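PDB 3L7I: teichoic acid biosynthesis protein F from Staphylococcus epidermidis, which is a teichoic acid biosynthesis protein whose C-terminal part has a GT-B-type fold of two parallel-sheet halves. Local coordinates for residues 446-451 and 654-659; 541-546 and 618-623; 546-551 and 641-646; 635-640 and 661-666. All coordinates share one frame; numbering follows the deposited sequence.

Contact 1: residues 446-451 and 654-659; sequences TPLKRL and FYMNYM
L448 crosses over one face of F654, touching it with CG and both methyls. Its CG sits 4.0 Å from the centre of the F654 ring, 2° off the ring normal, a CH-pi contact. With chi1 at 163° the branched end swings back over the ring, although CB starts away from it. CD1 of L448 reaches CG of M656 at 3.7 Å. K449 runs alongside F654, its CG near CE1.

The Y655 ring extends along the backbone of 449-451. CG of R450 lies over one face of the Y655 ring, toward the rim. At the ring's edge, CD1 of L451 comes 3.3 Å from OH of Y655. N of L451 gives that hydroxyl a weak hydrogen bond, and D454 is its stronger partner.

The two segments join at one backbone bridge, K449 with F654. N of Y655 donates to O of L448 at 3.2 Å. Further out, R450 NE bonds to O of D454 and K449 NZ to Y647. A sulfate ion is bound close to the side chain of K449. Y488 and F628 back the contact from two helices. This is a loop-to-loop join between the two halves of a GT-B fold, probably beside the cleft.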
loop_
_atom_site.group_PDB
_atom_site.type_symbol
_atom_site.label_atom_id
_atom_site.label_comp_id
_atom_site.label_asym_id
_atom_site.label_seq_id
_atom_site.Cartn_x
_atom_site.Cartn_y
_atom_site.Cartn_z
ATOM N N THR A 446 32.696 -38.178 8.406
ATOM C CA THR A 446 32.335 -38.931 9.588
ATOM C C THR A 446 32.484 -38.036 10.802
ATOM O O THR A 446 33.552 -37.462 11.011
ATOM C CB THR A 446 33.251 -40.163 9.792
ATOM O OG1 THR A 446 33.020 -41.133 8.757
ATOM C CG2 THR A 446 32.967 -40.796 11.135
ATOM N N PRO A 447 31.417 -37.910 11.613
ATOM C CA PRO A 447 31.490 -36.949 12.717
ATOM C C PRO A 447 32.350 -37.488 13.843
ATOM O O PRO A 447 32.320 -38.681 14.129
ATOM C CB PRO A 447 30.037 -36.825 13.181
ATOM C CG PRO A 447 29.226 -37.458 12.122
ATOM C CD PRO A 447 30.086 -38.526 11.522
ATOM N N LEU A 448 33.137 -36.603 14.443
ATOM C CA LEU A 448 33.828 -36.895 15.685
ATOM C C LEU A 448 33.199 -36.008 16.752
ATOM O O LEU A 448 32.963 -36.448 17.875
ATOM C CB LEU A 448 35.312 -36.591 15.554
ATOM C CG LEU A 448 36.076 -36.465 16.864
ATOM C CD1 LEU A 448 36.527 -37.832 17.305
ATOM C CD2 LEU A 448 37.257 -35.522 16.714
ATOM N N LYS A 449 32.904 -34.769 16.388
ATOM C CA LYS A 449 32.260 -33.846 17.309
ATOM C C LYS A 449 30.723 -33.904 17.186
ATOM O O LYS A 449 30.178 -34.060 16.092
ATOM C CB LYS A 449 32.764 -32.406 17.064
ATOM C CG LYS A 449 34.259 -32.167 17.373
ATOM C CD LYS A 449 34.849 -30.999 16.549
ATOM C CE LYS A 449 36.298 -30.626 16.951
ATOM N NZ LYS A 449 36.367 -29.565 18.047
ATOM N N ARG A 450 30.028 -33.768 18.310
ATOM C CA ARG A 450 28.568 -33.749 18.306
ATOM C C ARG A 450 28.020 -32.554 17.531
ATOM O O ARG A 450 28.511 -31.436 17.684
ATOM C CB ARG A 450 28.023 -33.718 19.738
ATOM C CG ARG A 450 28.468 -34.871 20.608
ATOM C CD ARG A 450 27.843 -34.785 21.999
ATOM N NE ARG A 450 26.479 -35.322 22.031
ATOM C CZ ARG A 450 26.178 -36.599 22.273
ATOM N NH1 ARG A 450 27.148 -37.490 22.513
ATOM N NH2 ARG A 450 24.903 -36.983 22.277
ATOM N N LEU A 451 26.991 -32.791 16.720
ATOM C CA LEU A 451 26.381 -31.728 15.901
ATOM C C LEU A 451 24.858 -31.783 15.828
ATOM O O LEU A 451 24.254 -32.836 16.038
ATOM C CB LEU A 451 26.929 -31.738 14.462
ATOM C CG LEU A 451 27.149 -33.057 13.713
ATOM C CD1 LEU A 451 26.349 -34.202 14.295
ATOM C CD2 LEU A 451 26.826 -32.862 12.262
ATOM N N PHE A 654 32.320 -36.164 22.224
ATOM C CA PHE A 654 32.810 -36.919 21.079
ATOM C C PHE A 654 31.979 -38.186 21.017
ATOM O O PHE A 654 31.601 -38.731 22.049
ATOM C CB PHE A 654 34.263 -37.314 21.302
ATOM C CG PHE A 654 35.257 -36.238 20.955
ATOM C CD1 PHE A 654 34.839 -34.965 20.600
ATOM C CD2 PHE A 654 36.620 -36.498 21.016
ATOM C CE1 PHE A 654 35.768 -33.976 20.286
ATOM C CE2 PHE A 654 37.543 -35.522 20.717
ATOM C CZ PHE A 654 37.114 -34.256 20.345
ATOM N N TYR A 655 31.693 -38.668 19.816
ATOM C CA TYR A 655 30.868 -39.861 19.690
ATOM C C TYR A 655 31.687 -41.095 19.970
ATOM O O TYR A 655 31.165 -42.109 20.440
ATOM C CB TYR A 655 30.268 -39.984 18.303
ATOM C CG TYR A 655 29.233 -38.940 17.971
ATOM C CD1 TYR A 655 27.974 -38.959 18.563
ATOM C CD2 TYR A 655 29.501 -37.951 17.029
ATOM C CE1 TYR A 655 27.025 -38.016 18.237
ATOM C CE2 TYR A 655 28.558 -37.015 16.703
ATOM C CZ TYR A 655 27.330 -37.054 17.311
ATOM O OH TYR A 655 26.419 -36.100 16.963
ATOM N N MET A 656 32.976 -41.016 19.675
ATOM C CA MET A 656 33.827 -42.164 19.895
ATOM C C MET A 656 34.678 -42.032 21.150
ATOM O O MET A 656 34.800 -40.951 21.739
ATOM C CB MET A 656 34.706 -42.410 18.687
ATOM C CG MET A 656 35.568 -41.243 18.332
ATOM S SD MET A 656 37.169 -41.853 17.780
ATOM C CE MET A 656 36.657 -43.203 16.724
ATOM N N ASN A 657 35.249 -43.151 21.572
ATOM C CA ASN A 657 36.111 -43.126 22.730
ATOM C C ASN A 657 37.548 -42.801 22.336
ATOM O O ASN A 657 38.367 -43.689 22.102
ATOM C CB ASN A 657 36.014 -44.420 23.524
ATOM C CG ASN A 657 36.545 -44.258 24.924
ATOM O OD1 ASN A 657 37.436 -43.435 25.164
ATOM N ND2 ASN A 657 36.000 -45.026 25.865
ATOM N N TYR A 658 37.818 -41.501 22.262
ATOM C CA TYR A 658 39.094 -40.944 21.811
ATOM C C TYR A 658 40.321 -41.494 22.534
ATOM O O TYR A 658 41.366 -41.740 21.918
ATOM C CB TYR A 658 39.067 -39.440 22.022
ATOM C CG TYR A 658 40.188 -38.666 21.373
ATOM C CD1 TYR A 658 40.032 -38.125 20.110
ATOM C CD2 TYR A 658 41.379 -38.441 22.041
ATOM C CE1 TYR A 658 41.033 -37.398 19.514
ATOM C CE2 TYR A 658 42.402 -37.716 21.453
ATOM C CZ TYR A 658 42.221 -37.188 20.183
ATOM O OH TYR A 658 43.226 -36.454 19.579
ATOM N N MET A 659 40.197 -41.654 23.849
ATOM C CA MET A 659 41.306 -42.098 24.655
ATOM C C MET A 659 41.786 -43.468 24.225
ATOM O O MET A 659 42.940 -43.826 24.448
ATOM C CB MET A 659 40.913 -42.107 26.123
ATOM C CG MET A 659 41.757 -41.182 26.960
ATOM S SD MET A 659 42.107 -39.660 26.083
ATOM C CE MET A 659 41.284 -38.465 27.140
#

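Contact 2: residues 541-546 and 618-623; sequences IMYAPT and CLITDY
I541 and I620 interlock on one face of the sheet. CD1 of I620 fits against CG2 of I541 at 3.6 Å, and SG of C618 fills the place beside CG1 of I541. Y543 leaves the strand on this same face, and chi1 of 180° sets its CD1 against the other branch of I620, CG2. CG of P545 lies over one face of the Y543 ring, toward its rim, and CB of P545 touches OD1 of D622. L673 and L677 of helix 670-677 cover I620. On the other face M542 and L619 lie side by side, and CE of M542 rests against CG of L619 at 3.9 Å.

Strands 541-543 and 618-621 are neighbouring parallel strands in the C-terminal sheet of a GT-B fold, with axes 22° apart. Three backbone hydrogen bonds join the segments.

At the end of strand 618-621 side chains join the pairing. OG1 of T621 donates to O of A544 at 2.8 Å. OD2 of D622 accepts from OG1 and N of T546 on the syn side and from N of Y623 on the anti side, so three donors grip it. OD1 of D622 pairs with R548, and a water joins it to OH of Y543.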
loop_
_atom_site.group_PDB
_atom_site.type_symbol
_atom_site.label_atom_id
_atom_site.label_comp_id
_atom_site.label_asym_id
_atom_site.label_seq_id
_atom_site.Cartn_x
_atom_site.Cartn_y
_atom_site.Cartn_z
ATOM N N ILE A 541 55.210 -36.059 5.461
ATOM C CA ILE A 541 54.291 -35.926 6.589
ATOM C C ILE A 541 53.261 -34.820 6.292
ATOM O O ILE A 541 53.605 -33.762 5.728
ATOM C CB ILE A 541 55.065 -35.602 7.896
ATOM C CG1 ILE A 541 55.961 -36.764 8.294
ATOM C CG2 ILE A 541 54.134 -35.346 9.038
ATOM C CD1 ILE A 541 57.065 -36.347 9.229
ATOM N N MET A 542 52.000 -35.079 6.637
ATOM C CA MET A 542 50.968 -34.039 6.576
ATOM C C MET A 542 50.454 -33.696 7.956
ATOM O O MET A 542 50.191 -34.580 8.762
ATOM C CB MET A 542 49.784 -34.448 5.711
ATOM C CG MET A 542 49.233 -33.272 4.923
ATOM S SD MET A 542 47.453 -33.291 4.661
ATOM C CE MET A 542 47.108 -34.998 5.024
ATOM N N TYR A 543 50.282 -32.410 8.218
ATOM C CA TYR A 543 49.866 -31.977 9.544
ATOM C C TYR A 543 48.615 -31.139 9.429
ATOM O O TYR A 543 48.625 -30.101 8.788
ATOM C CB TYR A 543 50.984 -31.168 10.184
ATOM C CG TYR A 543 50.673 -30.659 11.556
ATOM C CD1 TYR A 543 49.944 -31.416 12.457
ATOM C CD2 TYR A 543 51.130 -29.424 11.966
ATOM C CE1 TYR A 543 49.663 -30.938 13.731
ATOM C CE2 TYR A 543 50.865 -28.946 13.219
ATOM C CZ TYR A 543 50.134 -29.699 14.103
ATOM O OH TYR A 543 49.890 -29.182 15.361
ATOM N N ALA A 544 47.523 -31.556 10.041
ATOM C CA ALA A 544 46.286 -30.807 9.853
ATOM C C ALA A 544 45.486 -30.711 11.138
ATOM O O ALA A 544 44.589 -31.513 11.388
ATOM C CB ALA A 544 45.469 -31.442 8.762
ATOM N N PRO A 545 45.810 -29.712 11.956
ATOM C CA PRO A 545 45.218 -29.485 13.271
ATOM C C PRO A 545 43.929 -28.706 13.138
ATOM O O PRO A 545 43.852 -27.801 12.302
ATOM C CB PRO A 545 46.246 -28.579 13.956
ATOM C CG PRO A 545 47.273 -28.213 12.897
ATOM C CD PRO A 545 46.759 -28.652 11.585
ATOM N N THR A 546 42.932 -29.000 13.957
ATOM C CA THR A 546 41.740 -28.151 13.925
ATOM C C THR A 546 42.004 -26.754 14.470
ATOM O O THR A 546 42.964 -26.526 15.210
ATOM C CB THR A 546 40.576 -28.721 14.733
ATOM O OG1 THR A 546 41.086 -29.291 15.942
ATOM C CG2 THR A 546 39.827 -29.754 13.915
ATOM N N CYS A 618 52.228 -40.301 6.255
ATOM C CA CYS A 618 51.468 -40.354 7.494
ATOM C C CYS A 618 50.696 -39.059 7.670
ATOM O O CYS A 618 50.960 -38.081 6.972
ATOM C CB CYS A 618 52.369 -40.599 8.704
ATOM S SG CYS A 618 53.543 -39.263 9.092
ATOM N N LEU A 619 49.746 -39.067 8.605
ATOM C CA LEU A 619 48.921 -37.909 8.941
ATOM C C LEU A 619 49.182 -37.490 10.385
ATOM O O LEU A 619 49.220 -38.332 11.287
ATOM C CB LEU A 619 47.444 -38.265 8.793
ATOM C CG LEU A 619 46.586 -37.107 8.268
ATOM C CD1 LEU A 619 45.105 -37.334 8.507
ATOM C CD2 LEU A 619 47.035 -35.798 8.871
ATOM N N ILE A 620 49.367 -36.203 10.637
ATOM C CA ILE A 620 49.343 -35.754 12.023
ATOM C C ILE A 620 48.152 -34.840 12.162
ATOM O O ILE A 620 47.988 -33.885 11.389
ATOM C CB ILE A 620 50.610 -35.000 12.441
ATOM C CG1 ILE A 620 51.845 -35.825 12.110
ATOM C CG2 ILE A 620 50.575 -34.675 13.930
ATOM C CD1 ILE A 620 53.115 -35.146 12.533
ATOM N N THR A 621 47.308 -35.140 13.141
ATOM C CA THR A 621 46.120 -34.343 13.356
ATOM C C THR A 621 45.787 -34.324 14.855
ATOM O O THR A 621 46.628 -34.707 15.674
ATOM C CB THR A 621 44.985 -34.880 12.501
ATOM O OG1 THR A 621 43.900 -33.958 12.542
ATOM C CG2 THR A 621 44.532 -36.251 13.003
ATOM N N ASP A 622 44.602 -33.843 15.229
ATOM C CA ASP A 622 44.184 -33.917 16.627
ATOM C C ASP A 622 42.728 -34.317 16.806
ATOM O O ASP A 622 42.455 -35.468 17.132
ATOM C CB ASP A 622 44.495 -32.627 17.381
ATOM C CG ASP A 622 44.149 -31.404 16.596
ATOM O OD1 ASP A 622 45.079 -30.666 16.240
ATOM O OD2 ASP A 622 42.952 -31.168 16.322
ATOM N N TYR A 623 41.804 -33.371 16.608
ATOM C CA TYR A 623 40.372 -33.644 16.686
ATOM C C TYR A 623 39.738 -33.322 15.349
ATOM O O TYR A 623 39.162 -32.262 15.165
ATOM C CB TYR A 623 39.720 -32.769 17.760
ATOM C CG TYR A 623 40.639 -32.505 18.898
ATOM C CD1 TYR A 623 41.141 -31.231 19.124
ATOM C CD2 TYR A 623 41.059 -33.553 19.728
ATOM C CE1 TYR A 623 42.023 -30.996 20.166
ATOM C CE2 TYR A 623 41.940 -33.334 20.766
ATOM C CZ TYR A 623 42.423 -32.054 20.989
ATOM O OH TYR A 623 43.303 -31.825 22.029
HETATM O O HOH W 1 47.877 -30.642 16.562
#

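Contact 3: residues 546-551 and 641-646; sequences TWRDDE and AYDIDK
R548 and Y642 approach from opposite directions, and D643 comes in beside them. OH of Y642 stands over one face of the R548 guanidinium, offset toward its rim. The two planes are 40° apart. NE of R548 is 3.1 Å from OH of Y642, but the angle is too poor for a hydrogen bond. The hydroxyl instead donates to OE2 of E551 at 2.9 Å, on the syn side. That carboxylate is nearly coplanar with the ring, 10° apart, and meets it at the edge.

NH1 of R548 forms a salt bridge with OD1 of D643 at 3.0 Å. A bend at chi3 (-100°) turns the guanidinium here. NH2 of R548 pairs with D622, so the arginine spans two acids. OD1 of D643 also takes the hydroxyl of Y623. Nearer the surface, NZ of K646 pairs with OD2 of D550 at 3.1 Å.

The result is a small charged network between loops that follow strands 539-543 and 637-640, beyond their C-terminal ends in the Rossmann-like sheet of the GT-B fold.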
loop_
_atom_site.group_PDB
_atom_site.type_symbol
_atom_site.label_atom_id
_atom_site.label_comp_id
_atom_site.label_asym_id
_atom_site.label_seq_id
_atom_site.Cartn_x
_atom_site.Cartn_y
_atom_site.Cartn_z
ATOM N N THR A 546 42.932 -29.000 13.957
ATOM C CA THR A 546 41.740 -28.151 13.925
ATOM C C THR A 546 42.004 -26.754 14.470
ATOM O O THR A 546 42.964 -26.526 15.210
ATOM C CB THR A 546 40.576 -28.721 14.733
ATOM O OG1 THR A 546 41.086 -29.291 15.942
ATOM C CG2 THR A 546 39.827 -29.754 13.915
ATOM N N TRP A 547 41.101 -25.840 14.115
ATOM C CA TRP A 547 41.174 -24.452 14.536
ATOM C C TRP A 547 40.843 -24.336 16.011
ATOM O O TRP A 547 40.081 -25.142 16.548
ATOM C CB TRP A 547 40.234 -23.589 13.696
ATOM C CG TRP A 547 39.941 -22.277 14.319
ATOM C CD1 TRP A 547 39.003 -22.022 15.270
ATOM C CD2 TRP A 547 40.595 -21.039 14.064
ATOM N NE1 TRP A 547 39.027 -20.704 15.619
ATOM C CE2 TRP A 547 40.002 -20.071 14.892
ATOM C CE3 TRP A 547 41.634 -20.650 13.221
ATOM C CZ2 TRP A 547 40.395 -18.740 14.900
ATOM C CZ3 TRP A 547 42.031 -19.324 13.227
ATOM C CH2 TRP A 547 41.411 -18.385 14.060
ATOM N N ARG A 548 41.436 -23.332 16.652
ATOM C CA ARG A 548 41.219 -23.056 18.066
ATOM C C ARG A 548 41.150 -21.550 18.341
ATOM O O ARG A 548 42.136 -20.829 18.161
ATOM C CB ARG A 548 42.333 -23.697 18.900
ATOM C CG ARG A 548 42.162 -25.188 19.078
ATOM C CD ARG A 548 43.438 -25.840 19.520
ATOM N NE ARG A 548 44.152 -26.472 18.415
ATOM C CZ ARG A 548 44.408 -27.777 18.323
ATOM N NH1 ARG A 548 44.014 -28.604 19.276
ATOM N NH2 ARG A 548 45.067 -28.253 17.274
ATOM N N ASP A 549 39.985 -21.082 18.779
ATOM C CA ASP A 549 39.775 -19.664 19.085
ATOM C C ASP A 549 40.808 -19.157 20.085
ATOM O O ASP A 549 41.264 -18.019 20.011
ATOM C CB ASP A 549 38.373 -19.453 19.652
ATOM C CG ASP A 549 37.339 -20.359 19.004
ATOM O OD1 ASP A 549 37.520 -21.603 19.019
ATOM O OD2 ASP A 549 36.336 -19.826 18.484
ATOM N N ASP A 550 41.168 -20.029 21.017
ATOM C CA ASP A 550 42.131 -19.728 22.069
ATOM C C ASP A 550 43.457 -19.164 21.537
ATOM O O ASP A 550 44.270 -18.642 22.300
ATOM C CB ASP A 550 42.408 -21.009 22.877
ATOM C CG ASP A 550 41.131 -21.805 23.187
ATOM O OD1 ASP A 550 40.176 -21.210 23.745
ATOM O OD2 ASP A 550 41.091 -23.025 22.886
ATOM N N GLU A 551 43.680 -19.269 20.234
ATOM C CA GLU A 551 45.001 -18.970 19.693
ATOM C C GLU A 551 45.027 -17.799 18.712
ATOM O O GLU A 551 46.094 -17.372 18.270
ATOM C CB GLU A 551 45.606 -20.227 19.062
ATOM C CG GLU A 551 45.749 -21.390 20.043
ATOM C CD GLU A 551 46.427 -22.610 19.435
ATOM O OE1 GLU A 551 46.537 -22.672 18.185
ATOM O OE2 GLU A 551 46.848 -23.502 20.211
ATOM N N ALA A 641 47.538 -34.000 20.567
ATOM C CA ALA A 641 46.603 -33.300 21.437
ATOM C C ALA A 641 47.324 -32.534 22.552
ATOM O O ALA A 641 47.350 -32.966 23.697
ATOM C CB ALA A 641 45.600 -34.283 22.029
ATOM N N TYR A 642 47.900 -31.389 22.218
ATOM C CA TYR A 642 48.659 -30.636 23.202
ATOM C C TYR A 642 47.757 -29.929 24.197
ATOM O O TYR A 642 48.130 -29.730 25.349
ATOM C CB TYR A 642 49.612 -29.651 22.524
ATOM C CG TYR A 642 48.967 -28.687 21.557
ATOM C CD1 TYR A 642 48.935 -28.962 20.188
ATOM C CD2 TYR A 642 48.424 -27.493 22.000
ATOM C CE1 TYR A 642 48.357 -28.086 19.289
ATOM C CE2 TYR A 642 47.840 -26.602 21.114
ATOM C CZ TYR A 642 47.809 -26.899 19.754
ATOM O OH TYR A 642 47.226 -26.004 18.873
ATOM N N ASP A 643 46.566 -29.557 23.757
ATOM C CA ASP A 643 45.618 -28.886 24.648
ATOM C C ASP A 643 44.566 -29.842 25.182
ATOM O O ASP A 643 43.572 -29.420 25.749
ATOM C CB ASP A 643 44.949 -27.701 23.953
ATOM C CG ASP A 643 44.322 -28.075 22.627
ATOM O OD1 ASP A 643 44.414 -29.255 22.220
ATOM O OD2 ASP A 643 43.727 -27.180 21.993
ATOM N N ILE A 644 44.815 -31.132 25.017
ATOM C CA ILE A 644 43.868 -32.157 25.393
ATOM C C ILE A 644 43.275 -32.018 26.806
ATOM O O ILE A 644 42.229 -32.596 27.086
ATOM C CB ILE A 644 44.497 -33.537 25.255
ATOM C CG1 ILE A 644 43.407 -34.616 25.271
ATOM C CG2 ILE A 644 45.530 -33.743 26.340
ATOM C CD1 ILE A 644 43.911 -35.979 24.888
ATOM N N ASP A 645 43.916 -31.267 27.697
ATOM C CA ASP A 645 43.342 -31.075 29.029
ATOM C C ASP A 645 42.237 -30.032 28.984
ATOM O O ASP A 645 41.162 -30.219 29.550
ATOM C CB ASP A 645 44.406 -30.661 30.031
ATOM C CG ASP A 645 45.687 -31.426 29.845
ATOM O OD1 ASP A 645 46.057 -32.194 30.763
ATOM O OD2 ASP A 645 46.318 -31.276 28.763
ATOM N N LYS A 646 42.504 -28.924 28.310
ATOM C CA LYS A 646 41.479 -27.920 28.102
ATOM C C LYS A 646 40.200 -28.592 27.618
ATOM O O LYS A 646 39.133 -28.356 28.167
ATOM C CB LYS A 646 41.951 -26.868 27.094
ATOM C CG LYS A 646 43.118 -26.009 27.588
ATOM C CD LYS A 646 43.533 -24.949 26.562
ATOM C CE LYS A 646 42.590 -23.739 26.582
ATOM N NZ LYS A 646 42.873 -22.813 25.443
#

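Contact 4: residues 635-640 and 661-666; sequences RPQFFF and DLPGPI
Apolar contacts centre on F639. CD1 of L662 stands over one face of its ring, 4.1 Å from the centroid and 8° off the normal, a CH-pi contact. The side chain of P663 runs at about a right angle to that of F639, its CD 3.5 Å from CZ of F639. With CG of F639 beside the backbone N (chi1 -60°), the ring lies along 662-665, and N of G664 and O of P665 come near its plane at the edge. M627 of helix 626-630 also touches F639. Next door, CD of P665 packs on CD1 of F638 at 4.0 Å. CG of P663 also rests on the amide end of Q637, whose NE2 bonds to O of M627.

Backbone polar contacts are few. N of F639 gives a weak hydrogen bond to O of P665, 3.3 Å long, with an angle of 127° at the hydrogen. CA-H...O contacts add to it: CA of G664 lies 3.3 Å from O of Q637, and CA of I666 lies 3.4 Å from O of F639. G664, with no side chain, lets the backbones come this close.

F639 and I666 form a parallel bridge at the outermost strand of the sheet within this chain. F639 also bonds to the backbone of Y667. The two prolines have no N-H to donate. The join therefore rests mainly on buried apolar surface around F639.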
loop_
_atom_site.group_PDB
_atom_site.type_symbol
_atom_site.label_atom_id
_atom_site.label_comp_id
_atom_site.label_asym_id
_atom_site.label_seq_id
_atom_site.Cartn_x
_atom_site.Cartn_y
_atom_site.Cartn_z
ATOM N N ARG A 635 47.446 -46.180 6.815
ATOM C CA ARG A 635 48.769 -45.662 7.061
ATOM C C ARG A 635 48.800 -45.125 8.486
ATOM O O ARG A 635 47.756 -44.944 9.099
ATOM C CB ARG A 635 49.122 -44.579 6.019
ATOM C CG ARG A 635 49.934 -45.081 4.838
ATOM C CD ARG A 635 49.212 -45.101 3.518
ATOM N NE ARG A 635 49.411 -43.850 2.794
ATOM C CZ ARG A 635 49.353 -43.696 1.464
ATOM N NH1 ARG A 635 49.524 -42.483 0.952
ATOM N NH2 ARG A 635 49.116 -44.720 0.643
ATOM N N PRO A 636 50.002 -44.886 9.028
ATOM C CA PRO A 636 50.142 -44.390 10.403
ATOM C C PRO A 636 49.548 -43.000 10.587
ATOM O O PRO A 636 49.823 -42.117 9.781
ATOM C CB PRO A 636 51.659 -44.303 10.592
ATOM C CG PRO A 636 52.228 -45.182 9.558
ATOM C CD PRO A 636 51.310 -45.111 8.395
ATOM N N GLN A 637 48.750 -42.813 11.630
ATOM C CA GLN A 637 48.331 -41.477 12.018
ATOM C C GLN A 637 48.880 -41.198 13.414
ATOM O O GLN A 637 49.153 -42.132 14.167
ATOM C CB GLN A 637 46.810 -41.332 11.999
ATOM C CG GLN A 637 46.133 -41.913 10.776
ATOM C CD GLN A 637 44.716 -41.390 10.586
ATOM O OE1 GLN A 637 44.381 -40.289 11.041
ATOM N NE2 GLN A 637 43.881 -42.165 9.893
ATOM N N PHE A 638 49.070 -39.914 13.722
ATOM C CA PHE A 638 49.500 -39.436 15.032
ATOM C C PHE A 638 48.522 -38.371 15.489
ATOM O O PHE A 638 47.825 -37.754 14.668
ATOM C CB PHE A 638 50.893 -38.820 14.953
ATOM C CG PHE A 638 51.975 -39.811 14.657
ATOM C CD1 PHE A 638 52.639 -40.476 15.696
ATOM C CD2 PHE A 638 52.342 -40.093 13.345
ATOM C CE1 PHE A 638 53.648 -41.396 15.429
ATOM C CE2 PHE A 638 53.349 -41.011 13.086
ATOM C CZ PHE A 638 54.000 -41.657 14.124
ATOM N N PHE A 639 48.484 -38.135 16.793
ATOM C CA PHE A 639 47.485 -37.259 17.373
ATOM C C PHE A 639 48.103 -36.375 18.417
ATOM O O PHE A 639 48.265 -36.755 19.569
ATOM C CB PHE A 639 46.321 -38.088 17.912
ATOM C CG PHE A 639 45.671 -38.898 16.848
ATOM C CD1 PHE A 639 44.743 -38.309 15.983
ATOM C CD2 PHE A 639 46.064 -40.208 16.624
ATOM C CE1 PHE A 639 44.171 -39.033 14.946
ATOM C CE2 PHE A 639 45.498 -40.938 15.587
ATOM C CZ PHE A 639 44.542 -40.353 14.749
ATOM N N PHE A 640 48.468 -35.185 17.982
ATOM C CA PHE A 640 49.194 -34.239 18.803
ATOM C C PHE A 640 48.209 -33.373 19.612
ATOM O O PHE A 640 48.049 -32.178 19.371
ATOM C CB PHE A 640 50.049 -33.410 17.866
ATOM C CG PHE A 640 50.837 -32.362 18.532
ATOM C CD1 PHE A 640 50.970 -31.117 17.944
ATOM C CD2 PHE A 640 51.474 -32.607 19.729
ATOM C CE1 PHE A 640 51.731 -30.119 18.549
ATOM C CE2 PHE A 640 52.240 -31.613 20.342
ATOM C CZ PHE A 640 52.363 -30.366 19.754
ATOM N N ASP A 661 40.295 -46.269 21.194
ATOM C CA ASP A 661 40.289 -46.827 19.851
ATOM C C ASP A 661 40.485 -45.842 18.693
ATOM O O ASP A 661 39.592 -45.667 17.869
ATOM C CB ASP A 661 38.999 -47.634 19.643
ATOM C CG ASP A 661 37.749 -46.825 19.937
ATOM O OD1 ASP A 661 37.704 -45.648 19.526
ATOM O OD2 ASP A 661 36.818 -47.363 20.577
ATOM N N LEU A 662 41.655 -45.215 18.620
ATOM C CA LEU A 662 42.063 -44.544 17.381
ATOM C C LEU A 662 43.372 -45.146 16.841
ATOM O O LEU A 662 44.090 -45.840 17.574
ATOM C CB LEU A 662 42.075 -43.005 17.496
ATOM C CG LEU A 662 42.909 -42.299 18.544
ATOM C CD1 LEU A 662 42.504 -40.838 18.662
ATOM C CD2 LEU A 662 42.759 -43.044 19.888
ATOM N N PRO A 663 43.668 -44.892 15.554
ATOM C CA PRO A 663 44.625 -45.684 14.772
ATOM C C PRO A 663 46.074 -45.430 15.141
ATOM O O PRO A 663 46.941 -46.128 14.629
ATOM C CB PRO A 663 44.418 -45.180 13.339
ATOM C CG PRO A 663 43.585 -43.958 13.434
ATOM C CD PRO A 663 43.332 -43.636 14.871
ATOM N N GLY A 664 46.329 -44.433 15.981
ATOM C CA GLY A 664 47.682 -44.076 16.358
ATOM C C GLY A 664 47.774 -43.558 17.776
ATOM O O GLY A 664 46.773 -43.377 18.455
ATOM N N PRO A 665 48.992 -43.284 18.224
ATOM C CA PRO A 665 49.254 -42.851 19.603
ATOM C C PRO A 665 48.818 -41.397 19.862
ATOM O O PRO A 665 48.777 -40.614 18.919
ATOM C CB PRO A 665 50.783 -42.940 19.705
ATOM C CG PRO A 665 51.282 -43.302 18.289
ATOM C CD PRO A 665 50.165 -43.128 17.355
ATOM N N ILE A 666 48.508 -41.033 21.101
ATOM C CA ILE A 666 48.278 -39.622 21.415
ATOM C C ILE A 666 49.542 -39.017 21.997
ATOM O O ILE A 666 50.080 -39.527 22.966
ATOM C CB ILE A 666 47.141 -39.413 22.449
ATOM C CG1 ILE A 666 45.824 -39.996 21.929
ATOM C CG2 ILE A 666 47.008 -37.918 22.799
ATOM C CD1 ILE A 666 44.728 -40.027 22.941
#

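Contacts 2 and 4 belong to one parallel sheet, their centres about 10 Å apart. N of F638 lies 2.9 Å from O of L619, a probable hydrogen bond between neighbouring strands. Contact 3 sits beyond the strand ends, about 13 Å from contact 2 between centres, and shares T546 with it. Contact 1 brings in the other half of the fold, its centre about 16 Å from those of contacts 2 and 3. Y658 ties it in: its OH is 2.7 Å from O of D622, and its ring packs on I666. A sulfate ion, probably from the crystallisation liquor, lies about 3 Å from the K449 side chain. A sulfate is also about 4 Å from that of T546, which may mark a pocket.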